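Local coordinates for protein TRAP-type C4-dicarboxylate:H+ symport system substrate-binding component DctP (Shewanella oneidensis, PDB 4MX6) that probably captures C4-dicarboxylates such as succinate in the periplasm and delivers them to a TRAP-type membrane transporter, at residues A[154-166]-A[212-224]. Numbering follows the deposited sequence.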
loop_
_atom_site.group_PDB
_atom_site.type_symbol
_atom_site.label_atom_id
_atom_site.label_comp_id
_atom_site.label_asym_id
_atom_site.label_seq_id
_atom_site.Cartn_x
_atom_site.Cartn_y
_atom_site.Cartn_z
ATOM N N LEU A 154 1.103 4.515 7.165
ATOM C CA LEU A 154 0.964 3.204 7.780
ATOM C C LEU A 154 1.683 2.199 6.881
ATOM O O LEU A 154 1.454 2.171 5.673
ATOM C CB LEU A 154 -0.517 2.846 7.935
ATOM C CG LEU A 154 -0.820 1.429 8.401
ATOM C CD1 LEU A 154 -0.324 1.177 9.816
ATOM C CD2 LEU A 154 -2.319 1.162 8.317
ATOM N N HIS A 155 2.538 1.384 7.476
ATOM C CA HIS A 155 3.285 0.402 6.699
ATOM C C HIS A 155 2.498 -0.847 6.343
ATOM O O HIS A 155 1.633 -1.300 7.100
ATOM C CB HIS A 155 4.529 -0.042 7.471
ATOM C CG HIS A 155 5.478 1.077 7.733
ATOM N ND1 HIS A 155 6.175 1.269 8.905
ATOM C CD2 HIS A 155 5.840 2.088 6.915
ATOM C CE1 HIS A 155 6.920 2.361 8.787
ATOM N NE2 HIS A 155 6.723 2.875 7.588
ATOM N N ASN A 156 2.862 -1.444 5.206
ATOM C CA ASN A 156 2.567 -2.847 4.960
ATOM C C ASN A 156 3.889 -3.602 4.803
ATOM O O ASN A 156 4.303 -4.305 5.726
ATOM C CB ASN A 156 1.599 -3.058 3.803
ATOM C CG ASN A 156 1.115 -4.492 3.734
ATOM O OD1 ASN A 156 1.889 -5.431 3.979
ATOM N ND2 ASN A 156 -0.160 -4.679 3.446
ATOM N N GLY A 157 4.586 -3.411 3.685
ATOM C CA GLY A 157 5.840 -4.107 3.487
ATOM C C GLY A 157 6.380 -3.934 2.091
ATOM O O GLY A 157 5.799 -3.238 1.278
ATOM N N MET A 158 7.479 -4.619 1.808
ATOM C CA MET A 158 8.014 -4.646 0.460
ATOM C C MET A 158 7.217 -5.638 -0.380
ATOM O O MET A 158 6.718 -6.635 0.123
ATOM C CB MET A 158 9.490 -5.029 0.473
ATOM C CG MET A 158 10.365 -4.166 1.374
ATOM S SD MET A 158 10.343 -2.401 1.060
ATOM C CE MET A 158 11.228 -2.328 -0.497
ATOM N N LYS A 159 7.092 -5.362 -1.669
ATOM C CA LYS A 159 6.396 -6.240 -2.599
ATOM C C LYS A 159 7.288 -7.345 -3.147
ATOM O O LYS A 159 8.469 -7.131 -3.404
ATOM C CB LYS A 159 5.837 -5.411 -3.769
ATOM C CG LYS A 159 4.813 -4.357 -3.347
ATOM C CD LYS A 159 4.233 -3.571 -4.513
ATOM C CE LYS A 159 5.305 -2.743 -5.202
ATOM N NZ LYS A 159 4.740 -1.831 -6.220
ATOM N N GLN A 160 6.665 -8.510 -3.337
ATOM C CA GLN A 160 7.239 -9.669 -3.998
ATOM C C GLN A 160 6.435 -9.941 -5.260
ATOM O O GLN A 160 5.229 -9.694 -5.297
ATOM C CB GLN A 160 7.143 -10.903 -3.091
ATOM C CG GLN A 160 7.446 -10.671 -1.624
ATOM C CD GLN A 160 8.764 -9.965 -1.363
ATOM O OE1 GLN A 160 9.688 -10.031 -2.155
ATOM N NE2 GLN A 160 8.856 -9.296 -0.226
ATOM N N PHE A 161 7.077 -10.479 -6.297
ATOM C CA PHE A 161 6.344 -10.947 -7.468
ATOM C C PHE A 161 5.766 -12.347 -7.228
ATOM O O PHE A 161 6.414 -13.195 -6.611
ATOM C CB PHE A 161 7.266 -11.087 -8.686
ATOM C CG PHE A 161 7.883 -9.809 -9.183
ATOM C CD1 PHE A 161 7.105 -8.740 -9.620
ATOM C CD2 PHE A 161 9.257 -9.708 -9.287
ATOM C CE1 PHE A 161 7.705 -7.586 -10.120
ATOM C CE2 PHE A 161 9.850 -8.572 -9.792
ATOM C CZ PHE A 161 9.075 -7.511 -10.202
ATOM N N THR A 162 4.580 -12.599 -7.769
ATOM C CA THR A 162 4.112 -13.971 -7.937
ATOM C C THR A 162 3.757 -14.194 -9.394
ATOM O O THR A 162 3.383 -13.256 -10.113
ATOM C CB THR A 162 2.895 -14.317 -7.040
ATOM O OG1 THR A 162 1.726 -13.623 -7.489
ATOM C CG2 THR A 162 3.163 -13.940 -5.600
ATOM N N ALA A 163 3.880 -15.452 -9.818
ATOM C CA ALA A 163 3.458 -15.883 -11.144
ATOM C C ALA A 163 3.422 -17.403 -11.131
ATOM O O ALA A 163 3.514 -18.025 -10.059
ATOM C CB ALA A 163 4.423 -15.356 -12.210
ATOM N N ASN A 164 3.299 -18.014 -12.307
ATOM C CA ASN A 164 3.341 -19.470 -12.410
ATOM C C ASN A 164 4.661 -19.955 -12.996
ATOM O O ASN A 164 4.766 -21.043 -13.532
ATOM C CB ASN A 164 2.117 -19.967 -13.172
ATOM C CG ASN A 164 0.844 -19.600 -12.456
ATOM O OD1 ASN A 164 0.697 -19.878 -11.268
ATOM N ND2 ASN A 164 -0.063 -18.941 -13.152
ATOM N N THR A 165 5.689 -19.133 -12.804
ATOM C CA THR A 165 7.049 -19.426 -13.230
ATOM C C THR A 165 7.989 -18.579 -12.361
ATOM O O THR A 165 7.586 -17.529 -11.863
ATOM C CB THR A 165 7.223 -19.083 -14.720
ATOM O OG1 THR A 165 8.423 -19.684 -15.228
ATOM C CG2 THR A 165 7.257 -17.578 -14.934
ATOM N N PRO A 166 9.235 -19.044 -12.144
ATOM C CA PRO A 166 10.198 -18.206 -11.422
ATOM C C PRO A 166 10.498 -16.926 -12.178
ATOM O O PRO A 166 10.554 -16.930 -13.409
ATOM C CB PRO A 166 11.458 -19.075 -11.357
ATOM C CG PRO A 166 10.995 -20.457 -11.562
ATOM C CD PRO A 166 9.774 -20.383 -12.436
ATOM N N ARG A 212 -6.724 -17.415 -14.362
ATOM C CA ARG A 212 -5.658 -17.164 -15.333
ATOM C C ARG A 212 -5.999 -16.032 -16.292
ATOM O O ARG A 212 -5.412 -15.922 -17.360
ATOM C CB ARG A 212 -5.239 -18.450 -16.077
ATOM C CG ARG A 212 -4.624 -19.491 -15.136
ATOM C CD ARG A 212 -4.368 -20.824 -15.819
ATOM N NE ARG A 212 -3.504 -20.690 -16.992
ATOM C CZ ARG A 212 -2.175 -20.706 -16.960
ATOM N NH1 ARG A 212 -1.524 -20.875 -15.817
ATOM N NH2 ARG A 212 -1.495 -20.578 -18.089
ATOM N N ALA A 213 -6.902 -15.144 -15.883
ATOM C CA ALA A 213 -7.091 -13.879 -16.596
ATOM C C ALA A 213 -5.819 -13.037 -16.527
ATOM O O ALA A 213 -5.539 -12.246 -17.431
ATOM C CB ALA A 213 -8.254 -13.110 -16.031
ATOM N N ILE A 214 -5.062 -13.224 -15.447
ATOM C CA ILE A 214 -3.719 -12.680 -15.329
ATOM C C ILE A 214 -2.773 -13.821 -14.972
ATOM O O ILE A 214 -3.197 -14.857 -14.449
ATOM C CB ILE A 214 -3.633 -11.563 -14.269
ATOM C CG1 ILE A 214 -4.026 -12.110 -12.903
ATOM C CG2 ILE A 214 -4.489 -10.380 -14.679
ATOM C CD1 ILE A 214 -3.942 -11.101 -11.770
ATOM N N ASP A 215 -1.498 -13.621 -15.277
ATOM C CA ASP A 215 -0.454 -14.571 -14.953
ATOM C C ASP A 215 0.148 -14.350 -13.573
ATOM O O ASP A 215 0.548 -15.307 -12.913
ATOM C CB ASP A 215 0.633 -14.497 -16.018
ATOM C CG ASP A 215 0.106 -14.863 -17.384
ATOM O OD1 ASP A 215 -0.321 -16.024 -17.543
ATOM O OD2 ASP A 215 0.099 -13.996 -18.277
ATOM N N GLY A 216 0.215 -13.096 -13.129
ATOM C CA GLY A 216 0.922 -12.776 -11.904
ATOM C C GLY A 216 0.495 -11.450 -11.321
ATOM O O GLY A 216 -0.375 -10.768 -11.845
ATOM N N GLN A 217 1.115 -11.109 -10.199
ATOM C CA GLN A 217 0.843 -9.852 -9.520
ATOM C C GLN A 217 2.025 -9.534 -8.609
ATOM O O GLN A 217 3.035 -10.244 -8.626
ATOM C CB GLN A 217 -0.507 -9.902 -8.773
ATOM C CG GLN A 217 -0.653 -11.013 -7.724
ATOM C CD GLN A 217 -0.040 -10.655 -6.382
ATOM O OE1 GLN A 217 -0.465 -9.706 -5.730
ATOM N NE2 GLN A 217 0.973 -11.411 -5.970
ATOM N N GLU A 218 1.926 -8.447 -7.845
ATOM C CA GLU A 218 2.980 -8.051 -6.903
ATOM C C GLU A 218 2.300 -7.674 -5.590
ATOM O O GLU A 218 1.316 -6.923 -5.580
ATOM C CB GLU A 218 3.814 -6.875 -7.438
ATOM C CG GLU A 218 2.973 -5.698 -7.918
ATOM C CD GLU A 218 3.726 -4.374 -8.050
ATOM O OE1 GLU A 218 4.964 -4.380 -8.137
ATOM O OE2 GLU A 218 3.057 -3.316 -8.031
ATOM N N ASN A 219 2.819 -8.165 -4.473
ATOM C CA ASN A 219 2.213 -7.829 -3.189
ATOM C C ASN A 219 3.092 -8.265 -2.027
ATOM O O ASN A 219 4.092 -8.966 -2.204
ATOM C CB ASN A 219 0.791 -8.398 -3.048
ATOM C CG ASN A 219 -0.168 -7.336 -2.573
ATOM O OD1 ASN A 219 0.050 -6.739 -1.514
ATOM N ND2 ASN A 219 -1.166 -7.018 -3.381
ATOM N N THR A 220 2.710 -7.841 -0.831
ATOM C CA THR A 220 3.455 -8.184 0.359
ATOM C C THR A 220 3.085 -9.581 0.835
ATOM O O THR A 220 2.042 -10.131 0.456
ATOM C CB THR A 220 3.160 -7.188 1.494
ATOM O OG1 THR A 220 1.789 -7.360 1.879
ATOM C CG2 THR A 220 3.414 -5.742 1.044
ATOM N N TRP A 221 3.910 -10.157 1.696
ATOM C CA TRP A 221 3.587 -11.460 2.278
ATOM C C TRP A 221 2.215 -11.434 2.952
ATOM O O TRP A 221 1.468 -12.398 2.856
ATOM C CB TRP A 221 4.643 -11.937 3.283
ATOM C CG TRP A 221 5.999 -12.140 2.701
ATOM C CD1 TRP A 221 7.101 -11.403 2.975
ATOM C CD2 TRP A 221 6.412 -13.143 1.758
ATOM N NE1 TRP A 221 8.172 -11.866 2.271
ATOM C CE2 TRP A 221 7.783 -12.927 1.506
ATOM C CE3 TRP A 221 5.766 -14.192 1.103
ATOM C CZ2 TRP A 221 8.518 -13.721 0.636
ATOM C CZ3 TRP A 221 6.513 -14.987 0.248
ATOM C CH2 TRP A 221 7.873 -14.743 0.030
ATOM N N SER A 222 1.896 -10.351 3.660
ATOM C CA SER A 222 0.639 -10.286 4.402
ATOM C C SER A 222 -0.566 -10.363 3.481
ATOM O O SER A 222 -1.508 -11.098 3.773
ATOM C CB SER A 222 0.565 -9.008 5.230
ATOM O OG SER A 222 -0.770 -8.744 5.644
ATOM N N ASN A 223 -0.573 -9.617 2.387
ATOM C CA ASN A 223 -1.685 -9.716 1.440
ATOM C C ASN A 223 -1.699 -11.065 0.702
ATOM O O ASN A 223 -2.762 -11.650 0.461
ATOM C CB ASN A 223 -1.678 -8.559 0.447
ATOM C CG ASN A 223 -2.354 -7.317 0.998
ATOM O OD1 ASN A 223 -3.235 -7.394 1.879
ATOM N ND2 ASN A 223 -1.977 -6.173 0.465
ATOM N N THR A 224 -0.518 -11.562 0.352
ATOM C CA THR A 224 -0.401 -12.812 -0.383
ATOM C C THR A 224 -0.993 -13.951 0.447
ATOM O O THR A 224 -1.703 -14.815 -0.088
ATOM C CB THR A 224 1.070 -13.078 -0.742
ATOM O OG1 THR A 224 1.562 -12.019 -1.560
ATOM C CG2 THR A 224 1.247 -14.381 -1.496
HETATM O O HOH W 1 -2.089 -6.775 4.359
HETATM O O HOH W 2 -2.578 -17.164 -12.752
#
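Q160 to T162 and Q217 to N219 pair as antiparallel strands at one margin of the mixed sheet in this periplasmic solute-binding fold. Four backbone hydrogen bonds join them; Q160 N to N219 O is nearly straight (2.8 Å, 171°). At the end of strand 217-219 the chain turns into helix 221-226, with T220 as N-cap. T220 OG1 donates to N156 OD1 (2.9 Å), arriving above the carbonyl plane, and accepts a weak capping bond from N223 N. The N156 side chain swings away from its own backbone N (chi1 -169°), which carries the amide to the start of the helix, while its ND2 bonds to Y246 OH, of a succinate-binding residue. A water bridges N156 ND2 to S222 OG and N223 OD1. A leucine at N156 would probably leave the T220 hydroxyl and this water without their amide partner, beside the binding site. E218 shares the sheet face of F161. K159, bent at chi3 (-65°), brings its NZ to E218 OE2 from above the carboxylate plane (2.9 Å). This buried salt bridge has a second layer: E218 OE1 bonds to H241 and Q189. Q160 lays its CG over one face of the W221 indole, 4.1 Å from the six-membered ring centroid, and its NE2 bonds to N240. N219 and N223 hold succinate through their ND2 atoms. N219 OD1 is gripped twice, by T220 N (3.0 Å) and by N223 ND2 (2.9 Å).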